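Local coordinates for CCMAN5 (PDB 2XSG), which probably hydrolyses terminal alpha-mannose residues, including capping mannose on phosphorylated yeast glycans, as a calcium-dependent exo-mannosidase of glycoside hydrolase family 92, at residues Arg612-Lys617 and Thr645-Leu650; Thr313-Met318 and Met669-Ala674. One frame throughout, in Å; residues are numbered along the deposited sequence.

Contact 1 of 2, residues Arg612-Lys617 and Thr645-Leu650; sequences RAIYTK and TKVYRL
Tyr-615 and Tyr-648 lie side by side and point the same way, their rings inclined at 32° with centroids 5.2 Å apart. CD1 of Tyr-615 approaches CE1 of Tyr-648 to 3.3 Å, an oblique aromatic contact, while CG2 of Ile-614 lies over one face of the Tyr-615 ring, toward its rim. Apolar packing continues at Val-647, whose CG2 lies 4.3 Å from CG2 of Ile-614; with CG1 anti to the backbone N (chi1 165°), CB and both methyls face the helix, CB nearest, 3.5 Å from Ile-614 O.

No direct hydrogen bond joins the segments, and water takes over that role. One water lies within hydrogen-bonding distance of the Ile-614 and Lys-617 carbonyls and accepts from Tyr-648 N at 3.0 Å; a second repeats the arrangement with Val-647 N. A third links the carbonyls of Tyr-615 and Tyr-648. The two phenols share a fourth water, 2.9 Å from Tyr-648 OH and in the plane of that ring, and Tyr-648 OH is also hydrogen-bonded to Met-666 O. A CA-H...O contact from Lys-646 CA to Lys-617 O (3.5 Å) adds a weaker link.

A leucine in place of Tyr-648 would probably leave Tyr-615 without its aromatic neighbour, Met-666 O without its hydroxyl donor, and the shared water held on this side by Tyr-615 alone.

The arrangement is a water-mediated junction in the catalytic region, where the C-terminal end of helix 604-616 meets the chain leaving strand 638-646, about 11 Å from the calcium ion at the Tyr-648 side chain.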
loop_
_atom_site.group_PDB
_atom_site.type_symbol
_atom_site.label_atom_id
_atom_site.label_comp_id
_atom_site.label_asym_id
_atom_site.label_seq_id
_atom_site.Cartn_x
_atom_site.Cartn_y
_atom_site.Cartn_z
ATOM N N ARG A 612 -3.626 12.172 17.585
ATOM C CA ARG A 612 -2.350 12.037 18.274
ATOM C C ARG A 612 -2.223 10.675 18.979
ATOM O O ARG A 612 -1.149 10.063 18.949
ATOM C CB ARG A 612 -2.109 13.205 19.244
ATOM C CG ARG A 612 -0.730 13.203 19.900
ATOM C CD ARG A 612 0.400 13.517 18.933
ATOM N NE ARG A 612 1.724 13.213 19.494
ATOM C CZ ARG A 612 2.731 14.082 19.594
ATOM N NH1 ARG A 612 2.602 15.330 19.155
ATOM N NH2 ARG A 612 3.901 13.690 20.101
ATOM N N ALA A 613 -3.319 10.192 19.570
ATOM C CA ALA A 613 -3.304 8.951 20.371
ATOM C C ALA A 613 -3.118 7.671 19.543
ATOM O O ALA A 613 -2.235 6.837 19.828
ATOM C CB ALA A 613 -4.584 8.853 21.231
ATOM N N ILE A 614 -3.957 7.513 18.522
ATOM C CA ILE A 614 -3.903 6.327 17.660
ATOM C C ILE A 614 -2.526 6.193 17.025
ATOM O O ILE A 614 -1.975 5.097 16.943
ATOM C CB ILE A 614 -5.018 6.353 16.568
ATOM C CG1 ILE A 614 -6.407 6.242 17.214
ATOM C CG2 ILE A 614 -4.863 5.159 15.553
ATOM C CD1 ILE A 614 -7.567 6.699 16.309
ATOM N N TYR A 615 -1.964 7.305 16.578
ATOM C CA TYR A 615 -0.739 7.232 15.764
ATOM C C TYR A 615 0.564 7.337 16.560
ATOM O O TYR A 615 1.606 6.919 16.070
ATOM C CB TYR A 615 -0.762 8.266 14.639
ATOM C CG TYR A 615 -1.816 7.973 13.615
ATOM C CD1 TYR A 615 -1.562 7.082 12.577
ATOM C CD2 TYR A 615 -3.076 8.572 13.693
ATOM C CE1 TYR A 615 -2.524 6.785 11.633
ATOM C CE2 TYR A 615 -4.057 8.291 12.751
ATOM C CZ TYR A 615 -3.771 7.392 11.711
ATOM O OH TYR A 615 -4.733 7.107 10.769
ATOM N N THR A 616 0.511 7.881 17.778
ATOM C CA THR A 616 1.761 8.109 18.514
ATOM C C THR A 616 1.757 7.635 19.967
ATOM O O THR A 616 2.777 7.759 20.633
ATOM C CB THR A 616 2.219 9.576 18.495
ATOM O OG1 THR A 616 1.428 10.343 19.408
ATOM C CG2 THR A 616 2.111 10.173 17.110
ATOM N N LYS A 617 0.633 7.095 20.434
ATOM C CA LYS A 617 0.476 6.660 21.824
ATOM C C LYS A 617 -0.154 5.256 21.887
ATOM O O LYS A 617 -0.370 4.622 20.855
ATOM C CB LYS A 617 -0.400 7.664 22.590
ATOM C CG LYS A 617 0.141 9.097 22.613
ATOM C CD LYS A 617 -0.836 10.032 23.318
ATOM C CE LYS A 617 -0.294 11.441 23.436
ATOM N NZ LYS A 617 0.875 11.539 24.355
ATOM N N THR A 645 -2.376 -0.834 23.580
ATOM C CA THR A 645 -1.116 -1.019 22.881
ATOM C C THR A 645 -0.966 0.078 21.840
ATOM O O THR A 645 -1.962 0.708 21.459
ATOM C CB THR A 645 -1.082 -2.415 22.197
ATOM O OG1 THR A 645 0.153 -2.591 21.506
ATOM C CG2 THR A 645 -2.257 -2.580 21.217
ATOM N N LYS A 646 0.272 0.337 21.413
ATOM C CA LYS A 646 0.516 1.255 20.300
ATOM C C LYS A 646 0.090 0.561 19.020
ATOM O O LYS A 646 0.350 -0.629 18.830
ATOM C CB LYS A 646 1.990 1.634 20.173
ATOM C CG LYS A 646 2.595 2.376 21.338
ATOM C CD LYS A 646 3.945 2.973 20.897
ATOM C CE LYS A 646 4.198 4.343 21.512
ATOM N NZ LYS A 646 5.607 4.773 21.212
ATOM N N VAL A 647 -0.548 1.317 18.137
ATOM C CA VAL A 647 -1.018 0.781 16.861
ATOM C C VAL A 647 0.173 0.708 15.912
ATOM O O VAL A 647 0.328 -0.253 15.165
ATOM C CB VAL A 647 -2.184 1.650 16.311
ATOM C CG1 VAL A 647 -2.478 1.370 14.831
ATOM C CG2 VAL A 647 -3.430 1.421 17.141
ATOM N N TYR A 648 1.013 1.735 15.975
ATOM C CA TYR A 648 2.206 1.848 15.164
ATOM C C TYR A 648 3.442 1.792 16.060
ATOM O O TYR A 648 3.537 2.590 17.001
ATOM C CB TYR A 648 2.207 3.200 14.451
ATOM C CG TYR A 648 1.216 3.323 13.329
ATOM C CD1 TYR A 648 -0.111 3.663 13.582
ATOM C CD2 TYR A 648 1.614 3.154 12.007
ATOM C CE1 TYR A 648 -1.041 3.781 12.539
ATOM C CE2 TYR A 648 0.694 3.297 10.942
ATOM C CZ TYR A 648 -0.627 3.609 11.225
ATOM O OH TYR A 648 -1.524 3.746 10.200
ATOM N N ARG A 649 4.371 0.868 15.771
ATOM C CA ARG A 649 5.645 0.743 16.523
ATOM C C ARG A 649 6.841 0.859 15.584
ATOM O O ARG A 649 6.769 0.393 14.447
ATOM C CB ARG A 649 5.768 -0.615 17.254
ATOM C CG ARG A 649 4.546 -1.065 18.046
ATOM C CD ARG A 649 4.894 -1.909 19.274
ATOM N NE ARG A 649 4.173 -1.322 20.407
ATOM C CZ ARG A 649 3.807 -1.952 21.522
ATOM N NH1 ARG A 649 4.076 -3.239 21.688
ATOM N NH2 ARG A 649 3.145 -1.283 22.473
ATOM N N LEU A 650 7.951 1.431 16.068
ATOM C CA LEU A 650 9.203 1.336 15.334
ATOM C C LEU A 650 9.856 0.014 15.744
ATOM O O LEU A 650 10.800 -0.021 16.543
ATOM C CB LEU A 650 10.140 2.531 15.587
ATOM C CG LEU A 650 11.274 2.674 14.556
ATOM C CD1 LEU A 650 10.769 3.218 13.215
ATOM C CD2 LEU A 650 12.398 3.558 15.092
HETATM O O HOH W 1 0.489 4.099 17.771
HETATM O O HOH W 2 -2.256 3.499 19.255
HETATM O O HOH W 3 3.377 5.182 17.455
HETATM O O HOH W 4 -4.327 4.279 10.160
#

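Contact 2 of 2, residues Thr313-Met318 and Met669-Ala674; sequences THLYRM and MFVAAA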
loop_
_atom_site.group_PDB
_atom_site.type_symbol
_atom_site.label_atom_id
_atom_site.label_comp_id
_atom_site.label_asym_id
_atom_site.label_seq_id
_atom_site.Cartn_x
_atom_site.Cartn_y
_atom_site.Cartn_z
ATOM N N THR A 313 10.162 6.364 7.787
ATOM C CA THR A 313 9.938 4.968 7.450
ATOM C C THR A 313 8.598 4.830 6.709
ATOM O O THR A 313 8.513 4.146 5.683
ATOM C CB THR A 313 9.958 4.073 8.712
ATOM O OG1 THR A 313 11.250 4.149 9.345
ATOM C CG2 THR A 313 9.624 2.613 8.356
ATOM N N HIS A 314 7.561 5.488 7.221
ATOM C CA HIS A 314 6.248 5.405 6.585
ATOM C C HIS A 314 6.142 6.275 5.330
ATOM O O HIS A 314 5.404 5.930 4.385
ATOM C CB HIS A 314 5.110 5.667 7.581
ATOM C CG HIS A 314 5.006 4.613 8.640
ATOM N ND1 HIS A 314 4.859 3.277 8.342
ATOM C CD2 HIS A 314 5.059 4.692 9.991
ATOM C CE1 HIS A 314 4.815 2.578 9.459
ATOM N NE2 HIS A 314 4.920 3.415 10.475
ATOM N N LEU A 315 6.883 7.382 5.285
ATOM C CA LEU A 315 6.987 8.109 4.021
ATOM C C LEU A 315 7.619 7.191 2.949
ATOM O O LEU A 315 7.138 7.123 1.794
ATOM C CB LEU A 315 7.778 9.412 4.175
ATOM C CG LEU A 315 7.748 10.438 3.036
ATOM C CD1 LEU A 315 6.331 10.994 2.784
ATOM C CD2 LEU A 315 8.722 11.586 3.286
ATOM N N TYR A 316 8.676 6.473 3.334
ATOM C CA TYR A 316 9.300 5.491 2.437
ATOM C C TYR A 316 8.254 4.481 1.911
ATOM O O TYR A 316 8.173 4.227 0.727
ATOM C CB TYR A 316 10.480 4.813 3.142
ATOM C CG TYR A 316 10.984 3.529 2.515
ATOM C CD1 TYR A 316 11.915 3.546 1.469
ATOM C CD2 TYR A 316 10.547 2.294 2.982
ATOM C CE1 TYR A 316 12.381 2.348 0.892
ATOM C CE2 TYR A 316 11.001 1.105 2.414
ATOM C CZ TYR A 316 11.919 1.136 1.375
ATOM O OH TYR A 316 12.372 -0.050 0.821
ATOM N N ARG A 317 7.436 3.952 2.812
ATOM C CA ARG A 317 6.404 2.973 2.465
ATOM C C ARG A 317 5.305 3.557 1.565
ATOM O O ARG A 317 4.682 2.824 0.794
ATOM C CB ARG A 317 5.764 2.417 3.736
ATOM C CG ARG A 317 6.680 1.622 4.659
ATOM C CD ARG A 317 7.211 0.390 3.964
ATOM N NE ARG A 317 7.877 -0.508 4.896
ATOM C CZ ARG A 317 8.732 -1.469 4.548
ATOM N NH1 ARG A 317 9.046 -1.671 3.273
ATOM N NH2 ARG A 317 9.279 -2.225 5.487
ATOM N N MET A 318 5.063 4.863 1.674
ATOM C CA MET A 318 4.068 5.546 0.838
ATOM C C MET A 318 4.418 5.575 -0.661
ATOM O O MET A 318 3.519 5.631 -1.502
ATOM C CB MET A 318 3.797 6.967 1.354
ATOM C CG MET A 318 2.847 7.779 0.459
ATOM S SD MET A 318 2.646 9.481 1.063
ATOM C CE MET A 318 2.956 9.179 2.750
ATOM N N MET A 669 -1.539 6.835 5.817
ATOM C CA MET A 669 -2.336 7.463 6.879
ATOM C C MET A 669 -1.486 8.009 8.026
ATOM O O MET A 669 -1.813 9.044 8.612
ATOM C CB MET A 669 -3.422 6.517 7.392
ATOM C CG MET A 669 -4.356 6.006 6.308
ATOM S SD MET A 669 -5.168 7.270 5.281
ATOM C CE MET A 669 -4.220 7.247 3.765
ATOM N N PHE A 670 -0.396 7.326 8.354
ATOM C CA PHE A 670 0.517 7.847 9.378
ATOM C C PHE A 670 1.129 9.173 8.934
ATOM O O PHE A 670 1.174 10.135 9.704
ATOM C CB PHE A 670 1.629 6.850 9.707
ATOM C CG PHE A 670 2.544 7.316 10.812
ATOM C CD1 PHE A 670 3.573 8.224 10.545
ATOM C CD2 PHE A 670 2.369 6.862 12.114
ATOM C CE1 PHE A 670 4.399 8.674 11.575
ATOM C CE2 PHE A 670 3.202 7.316 13.149
ATOM C CZ PHE A 670 4.218 8.206 12.874
ATOM N N VAL A 671 1.636 9.215 7.704
ATOM C CA VAL A 671 2.164 10.466 7.169
ATOM C C VAL A 671 1.113 11.580 7.266
ATOM O O VAL A 671 1.418 12.686 7.705
ATOM C CB VAL A 671 2.620 10.284 5.725
ATOM C CG1 VAL A 671 2.812 11.660 5.024
ATOM C CG2 VAL A 671 3.915 9.467 5.693
ATOM N N ALA A 672 -0.116 11.279 6.840
ATOM C CA ALA A 672 -1.207 12.264 6.837
ATOM C C ALA A 672 -1.505 12.788 8.248
ATOM O O ALA A 672 -1.706 14.004 8.451
ATOM C CB ALA A 672 -2.466 11.649 6.218
ATOM N N ALA A 673 -1.533 11.873 9.216
ATOM C CA ALA A 673 -1.757 12.247 10.612
ATOM C C ALA A 673 -0.640 13.171 11.102
ATOM O O ALA A 673 -0.916 14.170 11.777
ATOM C CB ALA A 673 -1.855 11.012 11.484
ATOM N N ALA A 674 0.603 12.850 10.714
ATOM C CA ALA A 674 1.798 13.612 11.124
ATOM C C ALA A 674 1.777 15.021 10.573
ATOM O O ALA A 674 2.080 15.969 11.303
ATOM C CB ALA A 674 3.076 12.912 10.704
#
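His-314 places CD2 over one face of the Phe-670 ring, 3.7 Å above its plane and displaced toward the rim, nearest to Phe-670 CG. The two side chains cross at about a right angle, yet the ring planes are inclined by only 45° and their centroids are 5.0 Å apart, so the pair is oblique. With CG anti to the backbone N (chi1 -177°), the Phe-670 ring runs past His-314 and presents a face to CD2. On the histidine, ND1 is hydrogen-bonded to Ser-667 OG, just ahead of 669-674 in the chain; this bond is likely to limit rotation of the imidazole and so to help keep CD2 over Phe-670. Both rings also meet Tyr-648, which stands edge-to-face with His-314.

Beyond the rings the contact is aliphatic and centres on Val-671. Its CG2 methyl lies 3.7 Å from Leu-315 N and 3.9 Å from His-314 C, and so rests against the backbone of helix 306-318 as well as its side chains. CD1 of Leu-315 meets the same methyl at 4.1 Å, the two side chains crossing at a slant. Met-318, whose chain is extended as far as SD and then bends, brings its methyl end across Val-671, although the modelled closeness of the two is doubtful. Ile-366 of helix 353-366 touches both Met-318 and Val-671.

With no hydrogen bond passing between 313-318 and 669-674, apolar packing joins them. The short segments' axes approach to 8.9 Å and cross at -127°, a steeply inclined crossing, nearer antiparallel than parallel. This is plain buried helix-helix packing of 306-318 on 665-675 in the catalytic region, whose sequence family belongs to the six-hairpin clan, consistent with an (alpha/alpha)6 fold.

In the fold
Contact 2 is wholly buried, its centre about 11 Å from the centre of the chain, whereas the centre of contact 1 lies about 19 Å from that point and the contact is only partly buried. The chemistry follows this difference: waters bridge backbone groups where a helix end meets a strand exit in contact 1, while two helices meet through mainly apolar side-chain packing with no hydrogen bond between the segments in contact 2. No helix or strand is common to both, but strand 638-646 is followed in the chain by helix 665-675, and contact 1 is nested within the loop that contact 2 closes. The two touch directly: Tyr-615 packs on Phe-670 and Ala-673, and Tyr-648 on His-314, giving a continuous aromatic cluster.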